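Local coordinates for inosine-uridine preferring nucleoside hydrolase family protein (Bacillus anthracis, PDB 2C40), which belongs to the inosine-uridine preferring nucleoside hydrolase family of alpha/beta proteins and holds a calcium ion together with alpha-D-ribofuranose in its pocket, at residues S65-K70 against P127-A132; N173-P178 against P274-T279; N266-T271 against V280-G285. All blocks are in the same frame, centred on the assembly; numbering follows the deposited sequence.

Contact 1 of 3, residues S65-K70 against P127-A132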
ATOM      1  N   SER A  65       3.623  23.640  -3.669  1.00 41.50           N
ATOM      2  CA  SER A  65       4.963  24.199  -3.500  1.00 42.01           C
ATOM      3  C   SER A  65       5.807  24.072  -4.756  1.00 42.61           C
ATOM      4  O   SER A  65       5.582  23.183  -5.563  1.00 43.00           O
ATOM      5  CB  SER A  65       5.699  23.479  -2.364  1.00 42.72           C
ATOM      6  OG  SER A  65       6.994  23.987  -2.222  1.00 42.35           O
ATOM      7  N   ASN A  66       6.744  25.002  -4.962  1.00 42.99           N
ATOM      8  CA  ASN A  66       7.778  24.795  -5.994  1.00 43.26           C
ATOM      9  C   ASN A  66       9.135  24.777  -5.319  1.00 43.34           C
ATOM     10  O   ASN A  66      10.184  24.893  -5.964  1.00 43.37           O
ATOM     11  CB  ASN A  66       7.673  25.749  -7.221  1.00 41.68           C
ATOM     12  CG  ASN A  66       7.786  27.237  -6.870  1.00 41.90           C
ATOM     13  OD1 ASN A  66       7.616  28.086  -7.755  1.00 40.89           O
ATOM     14  ND2 ASN A  66       8.088  27.566  -5.629  1.00 34.71           N
ATOM     15  N   SER A  67       9.096  24.550  -4.007  1.00 43.92           N
ATOM     16  CA  SER A  67      10.312  24.417  -3.215  1.00 43.50           C
ATOM     17  C   SER A  67      10.987  23.132  -3.603  1.00 43.59           C
ATOM     18  O   SER A  67      10.332  22.137  -3.969  1.00 43.64           O
ATOM     19  CB  SER A  67      10.012  24.447  -1.737  1.00 43.47           C
ATOM     20  OG  SER A  67       9.648  25.765  -1.291  1.00 44.70           O
ATOM     21  N   ARG A  68      12.308  23.167  -3.569  1.00 43.40           N
ATOM     22  CA  ARG A  68      13.112  21.987  -3.811  1.00 42.40           C
ATOM     23  C   ARG A  68      13.926  21.664  -2.573  1.00 42.26           C
ATOM     24  O   ARG A  68      14.312  22.550  -1.834  1.00 42.98           O
ATOM     25  CB  ARG A  68      14.027  22.241  -4.970  1.00 42.22           C
ATOM     26  CG  ARG A  68      13.309  22.458  -6.251  1.00 42.83           C
ATOM     27  CD  ARG A  68      14.275  22.973  -7.277  1.00 42.17           C
ATOM     28  NE  ARG A  68      13.619  23.202  -8.550  1.00 43.69           N
ATOM     29  CZ  ARG A  68      14.250  23.329  -9.720  1.00 42.73           C
ATOM     30  NH1 ARG A  68      15.576  23.232  -9.785  1.00 41.20           N
ATOM     31  NH2 ARG A  68      13.552  23.605 -10.816  1.00 42.02           N
ATOM     32  N   GLY A  69      14.194  20.389  -2.356  1.00 42.34           N
ATOM     33  CA  GLY A  69      14.956  19.957  -1.177  1.00 42.49           C
ATOM     34  C   GLY A  69      16.437  19.800  -1.431  1.00 42.56           C
ATOM     35  O   GLY A  69      16.882  19.596  -2.565  1.00 41.50           O
ATOM     36  N   LYS A  70      17.210  19.916  -0.349  1.00 43.22           N
ATOM     37  CA  LYS A  70      18.654  19.647  -0.380  1.00 43.47           C
ATOM     38  C   LYS A  70      18.939  18.169  -0.356  1.00 43.38           C
ATOM     39  O   LYS A  70      19.862  17.673  -1.039  1.00 43.98           O
ATOM     40  CB  LYS A  70      19.292  20.306   0.847  1.00 44.73           C
ATOM     41  CG  LYS A  70      20.837  20.295   0.803  1.00 47.58           C
ATOM     42  CD  LYS A  70      21.342  21.444   1.637  1.00 51.33           C
ATOM     43  CE  LYS A  70      22.759  21.289   2.169  1.00 54.76           C
ATOM     44  NZ  LYS A  70      22.818  21.944   3.600  1.00 57.80           N
ATOM     45  N   PRO A 127       9.138  19.301   5.819  1.00 41.94           N
ATOM     46  CA  PRO A 127      10.228  20.276   5.898  1.00 41.88           C
ATOM     47  C   PRO A 127       9.758  21.734   5.973  1.00 41.93           C
ATOM     48  O   PRO A 127       8.605  22.008   5.637  1.00 41.83           O
ATOM     49  CB  PRO A 127      10.932  20.045   4.566  1.00 42.84           C
ATOM     50  CG  PRO A 127      10.706  18.614   4.268  1.00 41.70           C
ATOM     51  CD  PRO A 127       9.294  18.425   4.656  1.00 41.37           C
ATOM     52  N   LEU A 128      10.656  22.657   6.324  1.00 41.81           N
ATOM     53  CA  LEU A 128      10.281  24.045   6.560  1.00 41.79           C
ATOM     54  C   LEU A 128      10.493  24.980   5.385  1.00 41.82           C
ATOM     55  O   LEU A 128      10.296  26.161   5.529  1.00 42.72           O
ATOM     56  CB  LEU A 128      11.039  24.586   7.768  1.00 42.00           C
ATOM     57  CG  LEU A 128      10.510  24.129   9.130  1.00 41.15           C
ATOM     58  CD1 LEU A 128      11.549  24.526  10.171  1.00 41.04           C
ATOM     59  CD2 LEU A 128       9.149  24.756   9.422  1.00 41.77           C
ATOM     60  N   THR A 129      10.842  24.477   4.212  1.00 43.02           N
ATOM     61  CA  THR A 129      11.346  25.372   3.161  1.00 42.58           C
ATOM     62  C   THR A 129      10.320  26.344   2.560  1.00 42.58           C
ATOM     63  O   THR A 129      10.694  27.481   2.246  1.00 40.73           O
ATOM     64  CB  THR A 129      12.309  24.698   2.127  1.00 43.90           C
ATOM     65  OG1 THR A 129      12.031  25.083   0.755  1.00 45.68           O
ATOM     66  CG2 THR A 129      12.454  23.264   2.311  1.00 40.69           C
ATOM     67  N   ASP A 130       9.030  25.972   2.508  1.00 42.09           N
ATOM     68  CA  ASP A 130       8.010  26.971   2.069  1.00 42.69           C
ATOM     69  C   ASP A 130       7.923  28.164   3.048  1.00 42.32           C
ATOM     70  O   ASP A 130       7.665  29.319   2.637  1.00 42.82           O
ATOM     71  CB  ASP A 130       6.600  26.361   1.903  1.00 42.39           C
ATOM     72  CG  ASP A 130       6.458  25.445   0.675  1.00 44.35           C
ATOM     73  OD1 ASP A 130       7.129  25.652  -0.358  1.00 42.10           O
ATOM     74  OD2 ASP A 130       5.621  24.507   0.753  1.00 47.16           O
ATOM     75  N   LEU A 131       8.104  27.895   4.342  1.00 41.50           N
ATOM     76  CA  LEU A 131       8.142  28.965   5.335  1.00 41.36           C
ATOM     77  C   LEU A 131       9.441  29.798   5.328  1.00 41.27           C
ATOM     78  O   LEU A 131       9.411  31.015   5.484  1.00 42.61           O
ATOM     79  CB  LEU A 131       7.853  28.410   6.739  1.00 40.55           C
ATOM     80  CG  LEU A 131       7.913  29.374   7.939  1.00 40.76           C
ATOM     81  CD1 LEU A 131       6.892  30.496   7.857  1.00 40.18           C
ATOM     82  CD2 LEU A 131       7.750  28.619   9.245  1.00 38.29           C
ATOM     83  N   ALA A 132      10.584  29.155   5.237  1.00 41.66           N
ATOM     84  CA  ALA A 132      11.864  29.863   5.133  1.00 41.92           C
ATOM     85  C   ALA A 132      11.791  30.870   4.029  1.00 41.86           C
ATOM     86  O   ALA A 132      12.185  32.043   4.162  1.00 42.71           O
ATOM     87  CB  ALA A 132      12.989  28.831   4.843  1.00 41.32           C
TER
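The irregular chain of 65-70, just after strand 62-64, runs past the first turn of helix 129-137 and comes closest at Ser67 and Asp130, whose CA atoms are 6.3 Å apart. One carboxylate oxygen does most of the work here. Asp130 OD1 accepts from two serine hydroxyls: Ser65 OG lies 2.5 Å from Asp130 OD1 and meets the syn lone pair of that oxygen, on the side of OD2. Ser67 OG, 2.7 Å from Asp130 OD1, arrives from the anti side instead, and 32° out of the carboxylate plane. Two grips from different directions should fix both the position and the twist of this buried group. Ser65 OG can reach it because it stands opposite the backbone N across the CA-CB bond (chi1 178°), and Ser65 OG in turn accepts from Ser67 N at 2.8 Å. Ser67 OG is also bonded to Arg133 NH2, one turn further along the helix, linking the aspartate to an arginine whose positive charge may ease its burial. Next to Asp130, Thr129 brings its OG1 to 3.3 Å from Ser67 CB and turns its CG2 methyl to the ring of Trp176. Lying in the opening turn, the carboxylate may also be favoured by the helix dipole. The loop half of the arrangement is an ST turn, Ser65 to Ser67, clamped by an acidic side chain onto the N-terminal end of a helix.

Contact 2 of 3, residues N173-P178 against P274-T279. With RIB (alpha-D-ribofuranose), chain D.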
ATOM      1  N   ASN A 173      12.602  15.686   8.476  1.00 41.36           N
ATOM      2  CA  ASN A 173      12.074  16.998   8.071  1.00 41.15           C
ATOM      3  C   ASN A 173      13.140  18.108   8.143  1.00 41.30           C
ATOM      4  O   ASN A 173      13.157  19.002   7.289  1.00 40.85           O
ATOM      5  CB  ASN A 173      10.798  17.376   8.846  1.00 41.43           C
ATOM      6  CG  ASN A 173       9.577  16.526   8.431  1.00 41.93           C
ATOM      7  OD1 ASN A 173       9.563  15.919   7.355  1.00 44.57           O
ATOM      8  ND2 ASN A 173       8.533  16.534   9.260  1.00 40.77           N
ATOM      9  N   SER A 174      14.017  18.048   9.150  0.50 41.50           N
ATOM     10  CA  SER A 174      15.156  18.959   9.244  0.50 41.88           C
ATOM     11  C   SER A 174      16.203  18.652   8.183  0.50 41.19           C
ATOM     12  O   SER A 174      16.657  19.545   7.481  0.50 41.74           O
ATOM     13  CB  SER A 174      15.842  18.889  10.610  0.50 41.40           C
ATOM     14  OG  SER A 174      14.894  18.874  11.654  0.50 45.73           O
ATOM     15  N   PHE A 175      16.596  17.392   8.090  1.00 40.43           N
ATOM     16  CA  PHE A 175      17.592  16.970   7.099  1.00 41.05           C
ATOM     17  C   PHE A 175      17.240  17.362   5.640  1.00 40.85           C
ATOM     18  O   PHE A 175      18.105  17.742   4.903  1.00 40.72           O
ATOM     19  CB  PHE A 175      17.796  15.465   7.224  1.00 40.23           C
ATOM     20  CG  PHE A 175      18.900  14.897   6.345  1.00 39.14           C
ATOM     21  CD1 PHE A 175      20.218  15.260   6.559  1.00 39.22           C
ATOM     22  CD2 PHE A 175      18.607  13.967   5.349  1.00 37.78           C
ATOM     23  CE1 PHE A 175      21.229  14.756   5.790  1.00 37.18           C
ATOM     24  CE2 PHE A 175      19.614  13.432   4.538  1.00 39.95           C
ATOM     25  CZ  PHE A 175      20.932  13.797   4.760  1.00 40.64           C
ATOM     26  N   TRP A 176      15.967  17.307   5.265  1.00 41.76           N
ATOM     27  CA  TRP A 176      15.551  17.611   3.885  1.00 42.74           C
ATOM     28  C   TRP A 176      16.006  18.967   3.447  1.00 42.78           C
ATOM     29  O   TRP A 176      16.363  19.141   2.279  1.00 43.76           O
ATOM     30  CB  TRP A 176      14.049  17.525   3.715  1.00 42.84           C
ATOM     31  CG  TRP A 176      13.502  17.429   2.262  1.00 43.18           C
ATOM     32  CD1 TRP A 176      13.380  16.316   1.530  1.00 43.38           C
ATOM     33  CD2 TRP A 176      12.908  18.488   1.473  1.00 43.25           C
ATOM     34  NE1 TRP A 176      12.834  16.585   0.322  1.00 42.11           N
ATOM     35  CE2 TRP A 176      12.504  17.909   0.264  1.00 42.67           C
ATOM     36  CE3 TRP A 176      12.672  19.863   1.688  1.00 43.36           C
ATOM     37  CZ2 TRP A 176      11.855  18.626  -0.742  1.00 42.21           C
ATOM     38  CZ3 TRP A 176      12.060  20.591   0.665  1.00 42.61           C
ATOM     39  CH2 TRP A 176      11.656  19.948  -0.541  1.00 44.31           C
ATOM     40  N   ASP A 177      15.994  19.930   4.381  1.00 43.62           N
ATOM     41  CA  ASP A 177      16.475  21.283   4.124  1.00 42.51           C
ATOM     42  C   ASP A 177      16.897  21.964   5.452  1.00 42.06           C
ATOM     43  O   ASP A 177      16.085  22.670   6.105  1.00 40.74           O
ATOM     44  CB  ASP A 177      15.378  22.078   3.433  1.00 43.20           C
ATOM     45  CG  ASP A 177      15.871  23.409   2.934  1.00 43.69           C
ATOM     46  OD1 ASP A 177      17.019  23.710   3.271  1.00 43.78           O
ATOM     47  OD2 ASP A 177      15.153  24.110   2.180  1.00 41.96           O
ATOM     48  N   PRO A 178      18.143  21.732   5.863  1.00 41.64           N
ATOM     49  CA  PRO A 178      18.702  22.305   7.096  1.00 42.42           C
ATOM     50  C   PRO A 178      18.788  23.823   7.113  1.00 43.01           C
ATOM     51  O   PRO A 178      18.658  24.441   8.195  1.00 43.18           O
ATOM     52  CB  PRO A 178      20.092  21.676   7.177  1.00 42.08           C
ATOM     53  CG  PRO A 178      20.023  20.484   6.275  1.00 41.35           C
ATOM     54  CD  PRO A 178      19.105  20.833   5.194  1.00 40.93           C
ATOM     55  N   PRO A 274      28.550  16.631   7.744  1.00 43.16           N
ATOM     56  CA  PRO A 274      27.911  15.344   8.035  1.00 43.10           C
ATOM     57  C   PRO A 274      26.799  15.370   9.089  1.00 42.45           C
ATOM     58  O   PRO A 274      26.032  14.423   9.141  1.00 41.84           O
ATOM     59  CB  PRO A 274      29.075  14.513   8.557  1.00 43.53           C
ATOM     60  CG  PRO A 274      30.016  15.577   9.144  1.00 44.26           C
ATOM     61  CD  PRO A 274      29.976  16.617   8.117  1.00 43.09           C
ATOM     62  N   SER A 275      26.764  16.408   9.920  1.00 41.79           N
ATOM     63  CA  SER A 275      25.767  16.573  10.968  1.00 42.08           C
ATOM     64  C   SER A 275      24.630  17.528  10.595  1.00 42.47           C
ATOM     65  O   SER A 275      23.823  17.908  11.466  1.00 42.57           O
ATOM     66  CB  SER A 275      26.453  17.093  12.234  1.00 42.40           C
ATOM     67  OG  SER A 275      26.684  18.475  12.116  1.00 42.97           O
ATOM     68  N   GLN A 276      24.551  17.907   9.320  1.00 42.39           N
ATOM     69  CA  GLN A 276      23.481  18.773   8.814  1.00 42.60           C
ATOM     70  C   GLN A 276      22.135  18.322   9.279  1.00 42.03           C
ATOM     71  O   GLN A 276      21.830  17.153   9.170  1.00 41.29           O
ATOM     72  CB  GLN A 276      23.241  18.572   7.320  1.00 44.13           C
ATOM     73  CG  GLN A 276      24.083  19.188   6.336  1.00 46.54           C
ATOM     74  CD  GLN A 276      23.758  18.565   4.981  1.00 46.79           C
ATOM     75  OE1 GLN A 276      22.638  18.684   4.477  1.00 43.52           O
ATOM     76  NE2 GLN A 276      24.730  17.888   4.412  1.00 48.93           N
ATOM     77  N   GLY A 277      21.275  19.263   9.643  1.00 41.76           N
ATOM     78  CA  GLY A 277      19.942  18.928  10.122  1.00 41.63           C
ATOM     79  C   GLY A 277      19.857  18.592  11.607  1.00 41.78           C
ATOM     80  O   GLY A 277      18.768  18.615  12.184  1.00 40.67           O
ATOM     81  N   ARG A 278      20.993  18.287  12.238  1.00 42.14           N
ATOM     82  CA  ARG A 278      21.018  18.036  13.693  1.00 42.24           C
ATOM     83  C   ARG A 278      20.540  19.242  14.518  1.00 42.53           C
ATOM     84  O   ARG A 278      20.979  20.351  14.305  1.00 43.11           O
ATOM     85  CB  ARG A 278      22.426  17.628  14.169  1.00 41.67           C
ATOM     86  CG  ARG A 278      22.444  16.872  15.519  1.00 41.23           C
ATOM     87  CD  ARG A 278      23.804  16.875  16.151  1.00 41.06           C
ATOM     88  NE  ARG A 278      24.806  16.050  15.455  1.00 38.54           N
ATOM     89  CZ  ARG A 278      26.095  16.030  15.814  1.00 38.39           C
ATOM     90  NH1 ARG A 278      26.507  16.740  16.840  1.00 37.16           N
ATOM     91  NH2 ARG A 278      26.976  15.286  15.171  1.00 40.25           N
ATOM     92  N   THR A 279      19.628  18.976  15.463  1.00 43.16           N
ATOM     93  CA  THR A 279      19.167  19.926  16.436  1.00 42.67           C
ATOM     94  C   THR A 279      19.828  19.582  17.751  1.00 43.11           C
ATOM     95  O   THR A 279      19.826  18.412  18.176  1.00 43.06           O
ATOM     96  CB  THR A 279      17.636  19.855  16.608  1.00 43.02           C
ATOM     97  OG1 THR A 279      17.237  18.504  16.871  1.00 41.30           O
ATOM     98  CG2 THR A 279      16.914  20.391  15.377  1.00 42.67           C
TER
HETATM   99  O5  RIB D1312      10.924  12.352  10.173  1.00 44.29           O
HETATM  100  C5  RIB D1312       9.509  12.043  10.325  1.00 48.59           C
HETATM  101  C4  RIB D1312       8.780  12.549   9.079  1.00 50.48           C
HETATM  102  O4  RIB D1312       9.247  11.748   7.973  1.00 52.51           O
HETATM  103  C3  RIB D1312       7.238  12.532   9.065  1.00 50.30           C
HETATM  104  O3  RIB D1312       6.758  13.915   9.117  1.00 42.52           O
HETATM  105  C2  RIB D1312       6.816  11.664   7.797  1.00 51.77           C
HETATM  106  O2  RIB D1312       5.780  12.090   6.796  1.00 45.22           O
HETATM  107  C1  RIB D1312       8.162  11.382   7.083  1.00 51.66           C
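Ser174, Phe175 and Pro178, at the end of helix 172-176 and the start of the next, press against the turn at Gly277. Just ahead, Asn173 faces the other way, into the pocket: its ND2 donates to O3 of the ribofuranose at 3.2 Å and is also bonded to the carbonyls of Thr125 and Met151. Ser174 turns back to the loop and sets its CB 3.3 Å from Gly277 O; it is modelled in two conformers, and in one of them OG bonds Glu171, which itself holds the sugar. At Phe175 the backbones come closest, with its CA 4.3 Å from Gly277 CA. The Phe175 ring swings out with CG opposite the backbone N (chi1 -175°) and meets Gln276 O edge-on and in plane, CD1 lying 3.6 Å from that oxygen. Past Asp177, the ring of Pro178 fits against the turn: CB is 3.6 Å from Gly277 N, and CG is 3.6 Å from Gln276 OE1. Gly277 occupies the third position of a type II turn from Ser275 to Arg278 at a positive phi of 85°, where its bare CA lets the helix come this near. Carbonyl oxygens thus meet C-H groups, with Asn71 ND2 adding a polar tie from outside to Phe175 O and Gln276 OE1. Between the segments the fit is one of shape, the loop backing the helix that carries Asn173.

Contact 3 of 3, residues N266-T271 against V280-G285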
ATOM      1  N   ASN A 266      16.662  25.742  24.809  1.00 43.39           N
ATOM      2  CA  ASN A 266      17.368  26.567  23.835  1.00 43.11           C
ATOM      3  C   ASN A 266      18.158  25.670  22.904  1.00 43.28           C
ATOM      4  O   ASN A 266      18.818  24.714  23.350  1.00 42.65           O
ATOM      5  CB  ASN A 266      18.322  27.563  24.500  1.00 43.01           C
ATOM      6  CG  ASN A 266      17.602  28.596  25.346  1.00 43.43           C
ATOM      7  OD1 ASN A 266      16.505  29.056  25.028  1.00 43.73           O
ATOM      8  ND2 ASN A 266      18.205  28.926  26.444  1.00 43.07           N
ATOM      9  N   SER A 267      18.147  26.041  21.628  1.00 43.14           N
ATOM     10  CA  SER A 267      18.463  25.116  20.556  1.00 43.97           C
ATOM     11  C   SER A 267      19.120  25.810  19.373  1.00 43.63           C
ATOM     12  O   SER A 267      18.856  26.974  19.116  1.00 44.35           O
ATOM     13  CB  SER A 267      17.156  24.417  20.106  1.00 43.34           C
ATOM     14  OG  SER A 267      17.453  23.236  19.388  1.00 46.49           O
ATOM     15  N   ILE A 268      20.021  25.095  18.709  1.00 43.79           N
ATOM     16  CA  ILE A 268      20.542  25.437  17.376  1.00 43.84           C
ATOM     17  C   ILE A 268      20.298  24.268  16.343  1.00 43.76           C
ATOM     18  O   ILE A 268      20.095  23.126  16.713  1.00 42.78           O
ATOM     19  CB  ILE A 268      22.041  25.725  17.453  1.00 43.98           C
ATOM     20  CG1 ILE A 268      22.842  24.447  17.777  1.00 44.71           C
ATOM     21  CG2 ILE A 268      22.323  26.857  18.483  1.00 43.07           C
ATOM     22  CD1 ILE A 268      24.331  24.678  17.860  1.00 44.33           C
ATOM     23  N   VAL A 269      20.339  24.579  15.052  1.00 44.17           N
ATOM     24  CA  VAL A 269      20.362  23.559  14.019  1.00 44.34           C
ATOM     25  C   VAL A 269      21.704  23.673  13.300  1.00 44.43           C
ATOM     26  O   VAL A 269      22.159  24.799  13.025  1.00 43.42           O
ATOM     27  CB  VAL A 269      19.364  23.760  12.863  1.00 44.64           C
ATOM     28  CG1 VAL A 269      18.799  22.368  12.350  1.00 44.74           C
ATOM     29  CG2 VAL A 269      18.275  24.738  13.173  1.00 46.65           C
ATOM     30  N   HIS A 270      22.299  22.511  12.989  1.00 44.54           N
ATOM     31  CA  HIS A 270      23.471  22.427  12.121  1.00 44.33           C
ATOM     32  C   HIS A 270      22.994  22.499  10.713  1.00 44.61           C
ATOM     33  O   HIS A 270      22.004  21.881  10.357  1.00 42.92           O
ATOM     34  CB  HIS A 270      24.256  21.131  12.303  1.00 44.45           C
ATOM     35  CG  HIS A 270      24.942  21.019  13.630  1.00 45.62           C
ATOM     36  ND1 HIS A 270      25.776  19.970  13.953  1.00 47.44           N
ATOM     37  CD2 HIS A 270      24.919  21.823  14.718  1.00 44.42           C
ATOM     38  CE1 HIS A 270      26.233  20.137  15.185  1.00 44.94           C
ATOM     39  NE2 HIS A 270      25.709  21.239  15.677  1.00 41.85           N
ATOM     40  N   THR A 271      23.744  23.244   9.906  1.00 45.68           N
ATOM     41  CA  THR A 271      23.331  23.635   8.558  1.00 46.39           C
ATOM     42  C   THR A 271      24.143  22.927   7.461  1.00 46.24           C
ATOM     43  O   THR A 271      23.673  22.834   6.321  1.00 46.51           O
ATOM     44  CB  THR A 271      23.389  25.223   8.396  1.00 47.10           C
ATOM     45  OG1 THR A 271      23.530  25.586   7.025  1.00 49.84           O
ATOM     46  CG2 THR A 271      24.592  25.818   9.081  1.00 48.48           C
ATOM     47  N   VAL A 280      20.373  20.617  18.402  1.00 43.03           N
ATOM     48  CA  VAL A 280      21.267  20.482  19.537  1.00 42.70           C
ATOM     49  C   VAL A 280      20.843  21.490  20.620  1.00 43.12           C
ATOM     50  O   VAL A 280      20.693  22.662  20.328  1.00 42.66           O
ATOM     51  CB  VAL A 280      22.754  20.788  19.111  1.00 42.36           C
ATOM     52  CG1 VAL A 280      23.704  20.660  20.282  1.00 42.00           C
ATOM     53  CG2 VAL A 280      23.194  19.888  17.984  1.00 41.98           C
ATOM     54  N   GLU A 281      20.667  21.031  21.858  1.00 43.45           N
ATOM     55  CA  GLU A 281      20.361  21.934  22.968  1.00 44.17           C
ATOM     56  C   GLU A 281      21.647  22.642  23.414  1.00 43.83           C
ATOM     57  O   GLU A 281      22.627  21.970  23.705  1.00 43.02           O
ATOM     58  CB  GLU A 281      19.718  21.181  24.136  1.00 43.64           C
ATOM     59  CG  GLU A 281      19.461  22.095  25.337  1.00 45.66           C
ATOM     60  CD  GLU A 281      18.915  21.410  26.589  1.00 46.15           C
ATOM     61  OE1 GLU A 281      18.656  22.152  27.580  1.00 47.53           O
ATOM     62  OE2 GLU A 281      18.760  20.171  26.582  1.00 47.28           O
ATOM     63  N   THR A 282      21.627  23.975  23.408  1.00 44.36           N
ATOM     64  CA  THR A 282      22.774  24.825  23.733  1.00 45.72           C
ATOM     65  C   THR A 282      22.251  25.923  24.631  1.00 46.80           C
ATOM     66  O   THR A 282      21.163  26.416  24.368  1.00 47.39           O
ATOM     67  CB  THR A 282      23.341  25.599  22.505  1.00 45.85           C
ATOM     68  OG1 THR A 282      23.258  24.840  21.299  1.00 46.39           O
ATOM     69  CG2 THR A 282      24.796  25.977  22.756  1.00 47.37           C
ATOM     70  N   ASP A 283      23.017  26.372  25.630  1.00 48.24           N
ATOM     71  CA  ASP A 283      22.552  27.497  26.506  1.00 49.64           C
ATOM     72  C   ASP A 283      22.441  28.809  25.697  1.00 49.70           C
ATOM     73  O   ASP A 283      21.599  29.666  25.988  1.00 50.38           O
ATOM     74  CB  ASP A 283      23.449  27.716  27.745  1.00 50.46           C
ATOM     75  CG  ASP A 283      24.077  26.422  28.285  1.00 53.54           C
ATOM     76  OD1 ASP A 283      23.950  26.162  29.514  1.00 54.87           O
ATOM     77  OD2 ASP A 283      24.718  25.685  27.479  1.00 57.80           O
ATOM     78  N   ASP A 284      23.265  28.909  24.658  1.00 49.74           N
ATOM     79  CA  ASP A 284      23.274  30.028  23.726  1.00 49.69           C
ATOM     80  C   ASP A 284      22.127  30.062  22.682  1.00 49.58           C
ATOM     81  O   ASP A 284      21.873  31.121  22.090  1.00 51.17           O
ATOM     82  CB  ASP A 284      24.581  29.980  22.935  1.00 50.32           C
ATOM     83  N   GLY A 285      21.461  28.940  22.422  1.00 47.85           N
ATOM     84  CA  GLY A 285      20.503  28.851  21.313  1.00 46.56           C
ATOM     85  C   GLY A 285      19.186  29.579  21.520  1.00 45.35           C
ATOM     86  O   GLY A 285      19.038  30.315  22.450  1.00 44.85           O
TER
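Ile268 and Val280 face each other as a hydrogen-bonded antiparallel pair, their side chains on one face of the hairpin, while Ser267 and Glu281 occupy the other. Two bonds tie the first pair, Ile268 N to Val280 O and Val280 N to Ile268 O, each 3.0 Å and in the plane of the accepting carbonyl. Ile268 CG1 is placed between the backbone N and the carbonyl carbon (chi1 68°), which brings it alongside Val280, 3.9 Å from the CB of that residue. Thr282 crosses Ile268 at a slant: its OG1 lies 3.6 Å from Ile268 CG1 and as close to CG2 and CD1. His270 also approaches Val280, with NE2 3.7 Å from Val280 CG2 and the ring tilted to the methyl; Ser275 OG bonds ND1, which should help to set the rotation of the imidazole. Across the second face, Ser267 OG makes a weak bond to Val280 O. The extended chain of Glu281 starts out over Asn266, CG standing 3.3 Å from Asn266 O. That carbonyl accepts from Thr282 N at 2.9 Å, although the donor stands 38° above its plane. Regular pairing then ends in a type I turn, Thr282 to Gly285, and Gly285 CA comes back to 3.3 Å from Ser267 O in a C-H...O contact. The turn carries the chain from edge strand 279-281 to strand 286-292, which flanks 261-269 on its other side. Helix 178-186 packs on the face that carries Ser267, Trp185 touching Ser267 and Val269.

Overall arrangement
Contacts 1 and 2 are buried, whereas contact 3 lies at the surface, on the outer edge of the sheet. Charge and hydroxyls dominate contact 1, close fit contact 2, and strand pairing contact 3. The first two meet around the end of helix 172-176: Lys70 N lies 2.9 Å from Trp176 O, probably a hydrogen bond, and the Trp176 ring lies against Gly69. Contacts 2 and 3 share one hairpin, since 274-279 forms most of the connection between the paired strands and the start of the second; Gly277 N is 2.8 Å from His270 O. Of the three, contact 2 alone includes a residue bonded to the ribofuranose, and it stands between the other two.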